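Local coordinates for protein hydroquinone dioxygenase small subunit (Pseudomonas sp., PDB 4ZXA) that probably acts as the cupin-type small subunit of a two-subunit, iron(II)-dependent dioxygenase that opens the ring of hydroquinone, at residues A[32-43]-A[160-168]. Sequence-based numbering, arbitrary orientation.
Sequences ARHYAFSNIFEV and EKWAEICLK
Leu167 N donates to Phe37 O (3.0 Å, N-H...O angle 150°), the one direct hydrogen bond between the C-terminal tail of this cupin-fold subunit and segment 32-43. The same oxygen accepts a second bond, from water 3, and a weaker CA-H...O contact from Cys166. Waters also bridge the segments: water 1 takes the N-H of Phe37 (2.8 Å) and donates to Ala32 O and Leu167 O, while water 4 accepts from Asn39 N and donates to Ile165 O and Glu42 OE1.

Among apolar contacts, Phe37 has CG anti to the backbone N (chi1 -163°), which lays its ring alongside Leu167, CD2 3.5 Å from Leu167 CD1. Val25 touches both side chains. Without that methyl, an alanine here would probably open a gap beside the ring. Farther along, Val43 CG2 meets Ile165 CG2 at 3.6 Å.

Like charges approach where Arg33 NE lies 4.5 Å from Lys168 NZ; Arg33 NH1 is salt-bridged to Glu338 of the large subunit, and Lys168 NZ has a long, weak ion pair with its Phe339 carboxylate. Ser38 and Asn39 pair antiparallel with a large-subunit strand, carrying the sheet across the interface; Cys166 packs on Phe339 there. Cys166 SG rests 3.6 Å from Ala36 C, at the in-plane edge of the Trp162 ring.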
loop_
_atom_site.group_PDB
_atom_site.type_symbol
_atom_site.label_atom_id
_atom_site.label_comp_id
_atom_site.label_asym_id
_atom_site.label_seq_id
_atom_site.Cartn_x
_atom_site.Cartn_y
_atom_site.Cartn_z
ATOM N N ALA A 32 19.084 21.277 6.786
ATOM C CA ALA A 32 18.125 21.941 5.909
ATOM C C ALA A 32 18.823 22.676 4.763
ATOM O O ALA A 32 18.284 22.783 3.662
ATOM C CB ALA A 32 17.245 22.895 6.715
ATOM N N ARG A 33 20.020 23.190 5.038
ATOM C CA ARG A 33 20.908 23.745 4.013
ATOM C C ARG A 33 20.848 22.981 2.698
ATOM O O ARG A 33 20.776 23.561 1.622
ATOM C CB ARG A 33 22.356 23.615 4.481
ATOM C CG ARG A 33 22.903 24.760 5.249
ATOM C CD ARG A 33 24.395 24.838 5.019
ATOM N NE ARG A 33 25.134 23.738 5.634
ATOM C CZ ARG A 33 26.150 23.097 5.055
ATOM N NH1 ARG A 33 26.544 23.428 3.824
ATOM N NH2 ARG A 33 26.768 22.119 5.709
ATOM N N HIS A 34 20.930 21.661 2.799
ATOM C CA HIS A 34 21.130 20.827 1.624
ATOM C C HIS A 34 20.009 20.977 0.592
ATOM O O HIS A 34 20.219 20.707 -0.589
ATOM C CB HIS A 34 21.347 19.359 2.035
ATOM C CG HIS A 34 22.595 19.131 2.839
ATOM N ND1 HIS A 34 22.666 18.211 3.868
ATOM C CD2 HIS A 34 23.824 19.703 2.765
ATOM C CE1 HIS A 34 23.878 18.231 4.394
ATOM N NE2 HIS A 34 24.600 19.126 3.745
ATOM N N TYR A 35 18.840 21.444 1.032
ATOM C CA TYR A 35 17.650 21.483 0.174
ATOM C C TYR A 35 17.402 22.828 -0.501
ATOM O O TYR A 35 16.373 23.011 -1.153
ATOM C CB TYR A 35 16.399 21.047 0.959
ATOM C CG TYR A 35 16.537 19.662 1.531
ATOM C CD1 TYR A 35 16.262 18.548 0.761
ATOM C CD2 TYR A 35 16.985 19.467 2.833
ATOM C CE1 TYR A 35 16.415 17.263 1.281
ATOM C CE2 TYR A 35 17.144 18.185 3.364
ATOM C CZ TYR A 35 16.857 17.089 2.577
ATOM O OH TYR A 35 16.997 15.823 3.075
ATOM N N ALA A 36 18.337 23.761 -0.348
ATOM C CA ALA A 36 18.198 25.100 -0.936
ATOM C C ALA A 36 16.739 25.572 -0.972
ATOM O O ALA A 36 16.216 25.937 -2.013
ATOM C CB ALA A 36 18.816 25.138 -2.341
ATOM N N PHE A 37 16.096 25.551 0.187
ATOM C CA PHE A 37 14.647 25.712 0.280
ATOM C C PHE A 37 14.217 27.167 0.443
ATOM O O PHE A 37 14.417 27.758 1.505
ATOM C CB PHE A 37 14.132 24.900 1.465
ATOM C CG PHE A 37 12.654 24.655 1.433
ATOM C CD1 PHE A 37 12.143 23.531 0.805
ATOM C CD2 PHE A 37 11.772 25.547 2.039
ATOM C CE1 PHE A 37 10.770 23.294 0.775
ATOM C CE2 PHE A 37 10.400 25.323 2.016
ATOM C CZ PHE A 37 9.896 24.193 1.385
ATOM N N SER A 38 13.631 27.744 -0.599
ATOM C CA SER A 38 13.088 29.096 -0.491
ATOM C C SER A 38 11.645 29.156 -0.984
ATOM O O SER A 38 11.042 28.133 -1.281
ATOM C CB SER A 38 13.950 30.089 -1.269
ATOM O OG SER A 38 13.787 29.916 -2.662
ATOM N N ASN A 39 11.092 30.360 -1.063
ATOM C CA ASN A 39 9.734 30.552 -1.564
ATOM C C ASN A 39 9.690 31.815 -2.416
ATOM O O ASN A 39 10.089 32.881 -1.959
ATOM C CB ASN A 39 8.760 30.656 -0.399
ATOM C CG ASN A 39 7.347 30.909 -0.850
ATOM O OD1 ASN A 39 7.027 31.995 -1.340
ATOM N ND2 ASN A 39 6.479 29.911 -0.675
ATOM N N ILE A 40 9.223 31.697 -3.656
ATOM C CA ILE A 40 9.382 32.784 -4.624
ATOM C C ILE A 40 8.658 34.068 -4.178
ATOM O O ILE A 40 9.009 35.179 -4.581
ATOM C CB ILE A 40 8.916 32.386 -6.049
ATOM C CG1 ILE A 40 7.438 31.985 -6.059
ATOM C CG2 ILE A 40 9.763 31.257 -6.612
ATOM C CD1 ILE A 40 6.874 31.900 -7.461
ATOM N N PHE A 41 7.653 33.906 -3.333
ATOM C CA PHE A 41 6.891 35.044 -2.884
ATOM C C PHE A 41 7.629 35.781 -1.781
ATOM O O PHE A 41 7.774 36.996 -1.845
ATOM C CB PHE A 41 5.459 34.635 -2.529
ATOM C CG PHE A 41 4.701 34.126 -3.712
ATOM C CD1 PHE A 41 4.336 34.988 -4.722
ATOM C CD2 PHE A 41 4.426 32.775 -3.857
ATOM C CE1 PHE A 41 3.680 34.523 -5.841
ATOM C CE2 PHE A 41 3.757 32.302 -4.978
ATOM C CZ PHE A 41 3.389 33.177 -5.971
ATOM N N GLU A 42 8.127 35.047 -0.797
ATOM C CA GLU A 42 9.023 35.644 0.179
ATOM C C GLU A 42 10.182 36.334 -0.541
ATOM O O GLU A 42 10.531 37.478 -0.233
ATOM C CB GLU A 42 9.545 34.596 1.174
ATOM C CG GLU A 42 10.282 35.200 2.357
ATOM C CD GLU A 42 10.483 34.210 3.482
ATOM O OE1 GLU A 42 10.952 33.078 3.218
ATOM O OE2 GLU A 42 10.154 34.561 4.637
ATOM N N VAL A 43 10.766 35.649 -1.516
ATOM C CA VAL A 43 11.897 36.224 -2.237
ATOM C C VAL A 43 11.578 37.573 -2.918
ATOM O O VAL A 43 12.302 38.553 -2.735
ATOM C CB VAL A 43 12.531 35.225 -3.241
ATOM C CG1 VAL A 43 13.466 35.959 -4.209
ATOM C CG2 VAL A 43 13.296 34.125 -2.498
ATOM N N GLU A 160 22.957 35.963 -6.682
ATOM C CA GLU A 160 22.889 34.858 -5.752
ATOM C C GLU A 160 22.949 35.378 -4.324
ATOM O O GLU A 160 23.816 36.188 -3.976
ATOM C CB GLU A 160 24.027 33.870 -5.995
ATOM C CG GLU A 160 23.898 33.074 -7.285
ATOM C CD GLU A 160 25.095 32.163 -7.509
ATOM O OE1 GLU A 160 26.126 32.651 -8.011
ATOM O OE2 GLU A 160 25.020 30.968 -7.159
ATOM N N LYS A 161 22.019 34.919 -3.497
ATOM C CA LYS A 161 22.038 35.270 -2.087
ATOM C C LYS A 161 21.389 34.161 -1.287
ATOM O O LYS A 161 20.437 34.392 -0.529
ATOM C CB LYS A 161 21.351 36.620 -1.836
ATOM C CG LYS A 161 20.025 36.861 -2.577
ATOM C CD LYS A 161 19.099 37.718 -1.718
ATOM C CE LYS A 161 18.335 38.768 -2.528
ATOM N NZ LYS A 161 17.212 39.383 -1.707
ATOM N N TRP A 162 21.919 32.955 -1.471
ATOM C CA TRP A 162 21.344 31.758 -0.876
ATOM C C TRP A 162 21.146 31.891 0.634
ATOM O O TRP A 162 20.073 31.600 1.155
ATOM C CB TRP A 162 22.186 30.513 -1.232
ATOM C CG TRP A 162 22.378 30.359 -2.718
ATOM C CD1 TRP A 162 23.458 30.750 -3.444
ATOM C CD2 TRP A 162 21.446 29.791 -3.657
ATOM N NE1 TRP A 162 23.262 30.473 -4.776
ATOM C CE2 TRP A 162 22.036 29.885 -4.935
ATOM C CE3 TRP A 162 20.167 29.221 -3.538
ATOM C CZ2 TRP A 162 21.401 29.422 -6.092
ATOM C CZ3 TRP A 162 19.534 28.766 -4.685
ATOM C CH2 TRP A 162 20.155 28.871 -5.949
ATOM N N ALA A 163 22.171 32.340 1.339
ATOM C CA ALA A 163 22.096 32.392 2.796
ATOM C C ALA A 163 20.949 33.291 3.251
ATOM O O ALA A 163 20.380 33.094 4.323
ATOM C CB ALA A 163 23.426 32.845 3.396
ATOM N N GLU A 164 20.590 34.251 2.411
ATOM C CA GLU A 164 19.504 35.163 2.726
ATOM C C GLU A 164 18.127 34.552 2.494
ATOM O O GLU A 164 17.181 34.866 3.225
ATOM C CB GLU A 164 19.599 36.420 1.873
ATOM C CG GLU A 164 20.668 37.406 2.263
ATOM C CD GLU A 164 20.560 38.677 1.432
ATOM O OE1 GLU A 164 19.461 39.288 1.429
ATOM O OE2 GLU A 164 21.550 39.046 0.760
ATOM N N ILE A 165 18.002 33.712 1.464
ATOM C CA ILE A 165 16.677 33.239 1.051
ATOM C C ILE A 165 16.305 31.799 1.432
ATOM O O ILE A 165 15.123 31.473 1.485
ATOM C CB ILE A 165 16.425 33.427 -0.461
ATOM C CG1 ILE A 165 17.505 32.729 -1.297
ATOM C CG2 ILE A 165 16.332 34.886 -0.803
ATOM C CD1 ILE A 165 17.026 32.364 -2.701
ATOM N N CYS A 166 17.288 30.945 1.691
ATOM C CA CYS A 166 16.999 29.531 1.952
ATOM C C CYS A 166 17.051 29.195 3.426
ATOM O O CYS A 166 17.731 29.863 4.198
ATOM C CB CYS A 166 17.973 28.629 1.198
ATOM S SG CYS A 166 17.963 28.910 -0.573
ATOM N N LEU A 167 16.335 28.144 3.802
ATOM C CA LEU A 167 16.370 27.648 5.165
ATOM C C LEU A 167 17.769 27.196 5.515
ATOM O O LEU A 167 18.522 26.764 4.650
ATOM C CB LEU A 167 15.420 26.476 5.322
ATOM C CG LEU A 167 13.946 26.793 5.133
ATOM C CD1 LEU A 167 13.132 25.510 5.312
ATOM C CD2 LEU A 167 13.533 27.865 6.147
ATOM N N LYS A 168 18.105 27.281 6.798
ATOM C CA LYS A 168 19.447 26.979 7.261
ATOM C C LYS A 168 19.366 26.280 8.619
ATOM O O LYS A 168 19.259 25.048 8.714
ATOM C CB LYS A 168 20.256 28.274 7.353
ATOM C CG LYS A 168 21.753 28.101 7.573
ATOM C CD LYS A 168 22.536 29.072 6.680
ATOM C CE LYS A 168 24.002 29.206 7.098
ATOM N NZ LYS A 168 24.628 27.876 7.356
ATOM O OXT LYS A 168 19.392 26.935 9.662
HETATM O O HOH W 1 17.672 25.295 2.435
HETATM O O HOH W 2 21.225 23.681 7.594
HETATM O O HOH W 3 13.650 30.005 3.215
HETATM O O HOH W 4 12.355 32.365 0.735
#